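Local coordinates for protein probable hydrolase (Pseudomonas aeruginosa, PDB 7AL6) that is of unknown function but adopts the alpha/beta hydrolase fold and is probably a hydrolase, possibly a lipolytic one, at residues Ile119-Leu128 with Cys227-Met238. Residues are numbered along the deposited sequence; the frame is centred on the assembly and turned at random.
Sequences IERLALIDGL and CPVSLVLAEQGM. With EDO (1,2-ethanediol), chain H.
Strands 119-125 and 229-234 pair in parallel, side by side in the central sheet of the alpha/beta hydrolase fold, and end at the carboxylate of D126, gripped by the amides of A234 and M238. Five backbone hydrogen bonds alternate between the segments, from L122 N on P228 O, through S230 N on L122 O, L124 N on S230 O and V232 N on L124 O, to D126 N on V232 O (2.7 Å). On one face CB of L122 packs alongside V229 CG2 (3.9 Å), and L231, its CG anti to the backbone N (chi1 177°), leans across so that CD1 reaches L124 CB (3.7 Å). At the strand starts, P228 CG lies over one face of the R121 guanidinium, 3.5 Å from NH2.

OD2 of D126 takes the M238 amide at 2.9 Å on its syn side, just after the N-cap G237, while A234 N reaches OD1 (3.1 Å) from well above the carboxylate plane. A water bridges OD1 and A234 O. The two amides limit rotation of the carboxylate, whose OD2 also bonds H263 ND1, consistent with a Ser-His-Asp triad with S102.

Strand 96-101 flanks 119-125 and strand 255-259 lies beyond 229-234; helix 270-284 packs on the face of A123 and S230, helix 245-250 on that of L231, also meeting L128.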
ATOM      1  N   ILE A 119      -0.708 -29.252  12.672  1.00 30.95           N
ATOM      2  CA  ILE A 119       0.735 -29.404  12.857  1.00 28.12           C
ATOM      3  C   ILE A 119       1.059 -30.853  13.218  1.00 28.38           C
ATOM      4  O   ILE A 119       0.627 -31.366  14.263  1.00 34.94           O
ATOM      5  CB  ILE A 119       1.260 -28.453  13.946  1.00 28.39           C
ATOM      6  CG1 ILE A 119       0.887 -27.015  13.664  1.00 25.33           C
ATOM      7  CG2 ILE A 119       2.765 -28.609  14.060  1.00 28.32           C
ATOM      8  CD1 ILE A 119       1.311 -26.531  12.241  1.00 24.23           C
ATOM      9  N   GLU A 120       1.822 -31.514  12.368  1.00 26.97           N
ATOM     10  CA  GLU A 120       2.076 -32.929  12.586  1.00 33.73           C
ATOM     11  C   GLU A 120       3.207 -33.172  13.602  1.00 33.19           C
ATOM     12  O   GLU A 120       3.092 -34.069  14.434  1.00 26.57           O
ATOM     13  CB  GLU A 120       2.408 -33.606  11.271  1.00 31.39           C
ATOM     14  CG  GLU A 120       1.241 -33.639  10.290  1.00 42.32           C
ATOM     15  CD  GLU A 120       1.563 -34.377   9.005  1.00 54.01           C
ATOM     16  OE1 GLU A 120       1.024 -35.501   8.852  1.00 63.56           O
ATOM     17  OE2 GLU A 120       2.326 -33.837   8.147  1.00 54.75           O
ATOM     18  N   ARG A 121       4.296 -32.419  13.492  1.00 26.13           N
ATOM     19  CA  ARG A 121       5.510 -32.531  14.332  1.00 26.02           C
ATOM     20  C   ARG A 121       6.185 -31.163  14.530  1.00 31.92           C
ATOM     21  O   ARG A 121       6.031 -30.314  13.684  1.00 23.61           O
ATOM     22  CB  ARG A 121       6.494 -33.497  13.668  1.00 30.37           C
ATOM     23  CG  ARG A 121       5.911 -34.834  13.239  1.00 33.74           C
ATOM     24  CD  ARG A 121       6.040 -35.889  14.314  1.00 35.72           C
ATOM     25  NE  ARG A 121       5.626 -37.234  13.962  1.00 31.21           N
ATOM     26  CZ  ARG A 121       4.397 -37.707  14.068  1.00 34.40           C
ATOM     27  NH1 ARG A 121       4.157 -38.959  13.762  1.00 34.03           N
ATOM     28  NH2 ARG A 121       3.411 -36.945  14.473  1.00 26.69           N
ATOM     29  N   LEU A 122       6.917 -30.984  15.624  1.00 24.09           N
ATOM     30  CA  LEU A 122       7.712 -29.764  15.888  1.00 25.33           C
ATOM     31  C   LEU A 122       9.179 -30.146  16.099  1.00 29.07           C
ATOM     32  O   LEU A 122       9.427 -30.966  16.954  1.00 28.39           O
ATOM     33  CB  LEU A 122       7.241 -29.069  17.160  1.00 23.96           C
ATOM     34  CG  LEU A 122       5.983 -28.230  17.107  1.00 31.26           C
ATOM     35  CD1 LEU A 122       6.001 -27.243  18.249  1.00 26.86           C
ATOM     36  CD2 LEU A 122       5.827 -27.521  15.781  1.00 37.09           C
ATOM     37  N   ALA A 123      10.111 -29.568  15.355  1.00 22.87           N
ATOM     38  CA  ALA A 123      11.561 -29.704  15.571  1.00 20.82           C
ATOM     39  C   ALA A 123      12.016 -28.305  15.986  1.00 30.20           C
ATOM     40  O   ALA A 123      11.895 -27.389  15.197  1.00 25.20           O
ATOM     41  CB  ALA A 123      12.255 -30.231  14.357  1.00 24.24           C
ATOM     42  N   LEU A 124      12.492 -28.160  17.208  1.00 24.63           N
ATOM     43  CA  LEU A 124      12.830 -26.859  17.770  1.00 21.96           C
ATOM     44  C   LEU A 124      14.327 -26.794  18.049  1.00 34.39           C
ATOM     45  O   LEU A 124      14.894 -27.732  18.629  1.00 27.91           O
ATOM     46  CB  LEU A 124      12.035 -26.597  19.024  1.00 23.89           C
ATOM     47  CG  LEU A 124      10.520 -26.809  18.934  1.00 23.11           C
ATOM     48  CD1 LEU A 124       9.876 -26.559  20.274  1.00 27.58           C
ATOM     49  CD2 LEU A 124       9.884 -25.886  17.887  1.00 27.25           C
ATOM     50  N   ILE A 125      14.949 -25.686  17.659  1.00 25.52           N
ATOM     51  CA  ILE A 125      16.387 -25.442  17.928  1.00 25.13           C
ATOM     52  C   ILE A 125      16.536 -24.270  18.911  1.00 32.27           C
ATOM     53  O   ILE A 125      16.304 -23.138  18.511  1.00 25.36           O
ATOM     54  CB  ILE A 125      17.197 -25.204  16.647  1.00 25.95           C
ATOM     55  CG1 ILE A 125      16.999 -26.312  15.618  1.00 29.52           C
ATOM     56  CG2 ILE A 125      18.656 -25.024  16.982  1.00 28.04           C
ATOM     57  CD1 ILE A 125      17.592 -26.004  14.284  1.00 29.13           C
ATOM     58  N   ASP A 126      16.847 -24.554  20.171  1.00 28.37           N
ATOM     59  CA  ASP A 126      17.216 -23.579  21.214  1.00 24.48           C
ATOM     60  C   ASP A 126      16.194 -22.461  21.397  1.00 26.26           C
ATOM     61  O   ASP A 126      16.615 -21.363  21.564  1.00 28.36           O
ATOM     62  CB  ASP A 126      18.590 -23.004  20.909  1.00 29.67           C
ATOM     63  CG  ASP A 126      19.390 -22.746  22.163  1.00 39.12           C
ATOM     64  OD1 ASP A 126      19.427 -23.623  22.980  1.00 31.12           O
ATOM     65  OD2 ASP A 126      19.917 -21.672  22.293  1.00 30.19           O
ATOM     66  N   GLY A 127      14.910 -22.760  21.337  1.00 28.76           N
ATOM     67  CA  GLY A 127      13.829 -21.797  21.576  1.00 25.61           C
ATOM     68  C   GLY A 127      12.582 -22.499  22.038  1.00 20.38           C
ATOM     69  O   GLY A 127      12.379 -23.597  21.629  1.00 28.01           O
ATOM     70  N   LEU A 128      11.768 -21.844  22.838  1.00 25.21           N
ATOM     71  CA  LEU A 128      10.526 -22.401  23.328  1.00 36.05           C
ATOM     72  C   LEU A 128       9.463 -21.341  23.573  1.00 27.20           C
ATOM     73  O   LEU A 128       8.384 -21.351  22.938  1.00 29.77           O
ATOM     74  CB  LEU A 128      10.798 -23.180  24.618  1.00 33.20           C
ATOM     75  CG  LEU A 128       9.576 -23.938  25.124  1.00 36.92           C
ATOM     76  CD1 LEU A 128       9.231 -25.006  24.073  1.00 38.90           C
ATOM     77  CD2 LEU A 128       9.795 -24.587  26.453  1.00 42.64           C
ATOM     78  N   CYS A 227       1.368 -32.309  19.473  1.00 26.07           N
ATOM     79  CA  CYS A 227       2.147 -33.164  18.606  1.00 23.54           C
ATOM     80  C   CYS A 227       3.481 -33.538  19.218  1.00 24.64           C
ATOM     81  O   CYS A 227       3.937 -32.922  20.178  1.00 30.27           O
ATOM     82  CB  CYS A 227       2.390 -32.486  17.249  1.00 25.52           C
ATOM     83  SG  CYS A 227       3.383 -30.965  17.416  1.00 28.90           S
ATOM     84  N   PRO A 228       4.121 -34.570  18.676  1.00 26.83           N
ATOM     85  CA  PRO A 228       5.492 -34.886  19.072  1.00 29.62           C
ATOM     86  C   PRO A 228       6.391 -33.689  18.842  1.00 36.35           C
ATOM     87  O   PRO A 228       6.269 -32.985  17.841  1.00 26.94           O
ATOM     88  CB  PRO A 228       5.877 -36.050  18.153  1.00 25.99           C
ATOM     89  CG  PRO A 228       4.552 -36.696  17.785  1.00 31.11           C
ATOM     90  CD  PRO A 228       3.566 -35.547  17.726  1.00 26.46           C
ATOM     91  N   VAL A 229       7.314 -33.480  19.773  1.00 27.40           N
ATOM     92  CA  VAL A 229       8.222 -32.342  19.754  1.00 29.83           C
ATOM     93  C   VAL A 229       9.637 -32.855  19.993  1.00 36.15           C
ATOM     94  O   VAL A 229       9.865 -33.639  20.924  1.00 27.42           O
ATOM     95  CB  VAL A 229       7.867 -31.295  20.819  1.00 26.81           C
ATOM     96  CG1 VAL A 229       8.946 -30.207  20.853  1.00 29.04           C
ATOM     97  CG2 VAL A 229       6.515 -30.671  20.593  1.00 29.26           C
ATOM     98  N   SER A 230      10.580 -32.420  19.153  1.00 26.01           N
ATOM     99  CA  SER A 230      12.007 -32.626  19.366  1.00 25.10           C
ATOM    100  C   SER A 230      12.685 -31.280  19.622  1.00 30.94           C
ATOM    101  O   SER A 230      12.689 -30.389  18.755  1.00 28.36           O
ATOM    102  CB  SER A 230      12.614 -33.323  18.168  1.00 29.05           C
ATOM    103  OG  SER A 230      13.987 -33.639  18.396  1.00 26.70           O
ATOM    104  N   LEU A 231      13.257 -31.128  20.802  1.00 23.63           N
ATOM    105  CA  LEU A 231      13.942 -29.906  21.185  1.00 20.79           C
ATOM    106  C   LEU A 231      15.458 -30.091  21.305  1.00 37.12           C
ATOM    107  O   LEU A 231      15.949 -30.944  22.069  1.00 31.46           O
ATOM    108  CB  LEU A 231      13.376 -29.375  22.491  1.00 25.32           C
ATOM    109  CG  LEU A 231      14.050 -28.135  23.067  1.00 31.28           C
ATOM    110  CD1 LEU A 231      13.960 -26.882  22.188  1.00 30.90           C
ATOM    111  CD2 LEU A 231      13.420 -27.892  24.404  1.00 31.14           C
ATOM    112  N   VAL A 232      16.205 -29.237  20.599  1.00 32.19           N
ATOM    113  CA  VAL A 232      17.668 -29.212  20.683  1.00 25.63           C
ATOM    114  C   VAL A 232      18.081 -28.038  21.546  1.00 30.61           C
ATOM    115  O   VAL A 232      17.593 -26.909  21.372  1.00 27.96           O
ATOM    116  CB  VAL A 232      18.315 -29.137  19.299  1.00 31.06           C
ATOM    117  CG1 VAL A 232      19.800 -28.723  19.430  1.00 33.66           C
ATOM    118  CG2 VAL A 232      18.167 -30.487  18.607  1.00 31.09           C
ATOM    119  N   LEU A 233      18.986 -28.309  22.484  1.00 31.30           N
ATOM    120  CA  LEU A 233      19.430 -27.352  23.489  1.00 29.40           C
ATOM    121  C   LEU A 233      20.930 -27.196  23.340  1.00 35.30           C
ATOM    122  O   LEU A 233      21.655 -28.184  23.458  1.00 30.02           O
ATOM    123  CB  LEU A 233      19.094 -27.849  24.896  1.00 36.02           C
ATOM    124  CG  LEU A 233      17.584 -28.017  25.058  1.00 42.30           C
ATOM    125  CD1 LEU A 233      17.266 -28.952  26.182  1.00 44.09           C
ATOM    126  CD2 LEU A 233      16.980 -26.638  25.285  1.00 32.46           C
ATOM    127  N   ALA A 234      21.355 -25.992  22.992  1.00 34.73           N
ATOM    128  CA  ALA A 234      22.766 -25.643  22.776  1.00 37.37           C
ATOM    129  C   ALA A 234      23.430 -25.514  24.149  1.00 29.18           C
ATOM    130  O   ALA A 234      22.924 -24.744  24.927  1.00 31.61           O
ATOM    131  CB  ALA A 234      22.882 -24.369  21.996  1.00 30.74           C
ATOM    132  N   GLU A 235      24.599 -26.102  24.350  1.00 31.94           N
ATOM    133  CA  GLU A 235      25.204 -25.989  25.775  0.52 37.08           C
ATOM    134  C   GLU A 235      25.471 -24.503  26.305  1.00 34.99           C
ATOM    135  O   GLU A 235      25.347 -24.003  27.453  1.00 37.87           O
ATOM    136  CB  GLU A 235      26.619 -26.551  25.688  0.52 38.24           C
ATOM    137  CG  GLU A 235      27.340 -26.556  27.022  0.52 46.30           C
ATOM    138  CD  GLU A 235      28.648 -27.328  27.060  0.52 45.24           C
ATOM    139  OE1 GLU A 235      29.345 -27.250  28.090  0.52 55.30           O
ATOM    140  OE2 GLU A 235      28.967 -28.008  26.074  0.52 42.64           O
ATOM    141  N   GLN A 236      25.846 -23.686  25.337  1.00 31.56           N
ATOM    142  CA  GLN A 236      26.147 -22.247  25.475  1.00 37.13           C
ATOM    143  C   GLN A 236      25.019 -21.357  24.938  1.00 47.12           C
ATOM    144  O   GLN A 236      25.270 -20.178  24.774  1.00 46.23           O
ATOM    145  CB  GLN A 236      27.497 -21.969  24.840  1.00 43.28           C
ATOM    146  CG  GLN A 236      28.627 -22.318  25.780  1.00 56.96           C
ATOM    147  CD  GLN A 236      29.965 -22.025  25.168  1.00 70.34           C
ATOM    148  OE1 GLN A 236      30.487 -22.811  24.397  1.00 72.96           O
ATOM    149  NE2 GLN A 236      30.522 -20.876  25.504  1.00 83.53           N
ATOM    150  N   GLY A 237      23.822 -21.883  24.686  1.00 41.39           N
ATOM    151  CA  GLY A 237      22.699 -21.091  24.220  1.00 36.60           C
ATOM    152  C   GLY A 237      21.700 -20.770  25.320  1.00 55.56           C
ATOM    153  O   GLY A 237      22.084 -20.329  26.409  1.00 41.77           O
ATOM    154  N   MET A 238      20.415 -21.029  25.035  1.00 57.71           N
ATOM    155  CA  MET A 238      19.292 -20.687  25.918  1.00 59.89           C
ATOM    156  C   MET A 238      19.484 -21.042  27.389  1.00 61.93           C
ATOM    157  O   MET A 238      19.249 -20.210  28.270  1.00 60.73           O
ATOM    158  CB  MET A 238      18.046 -21.410  25.398  1.00 53.53           C
ATOM    159  CG  MET A 238      16.855 -21.499  26.346  1.00 54.20           C
ATOM    160  SD  MET A 238      15.333 -21.984  25.439  1.00 54.84           S
ATOM    161  CE  MET A 238      15.617 -23.704  25.110  1.00 42.31           C
TER
HETATM  162  C1  EDO H 404       7.865 -36.777  20.688  1.00 42.33           C
HETATM  163  O1  EDO H 404       7.405 -38.103  20.750  1.00 49.34           O
HETATM  164  C2  EDO H 404       7.943 -36.138  22.014  1.00 47.48           C
HETATM  165  O2  EDO H 404       7.101 -35.071  22.250  1.00 39.03           O
HETATM  166  O   HOH W   1      20.576 -23.685  25.495  1.00 40.69           O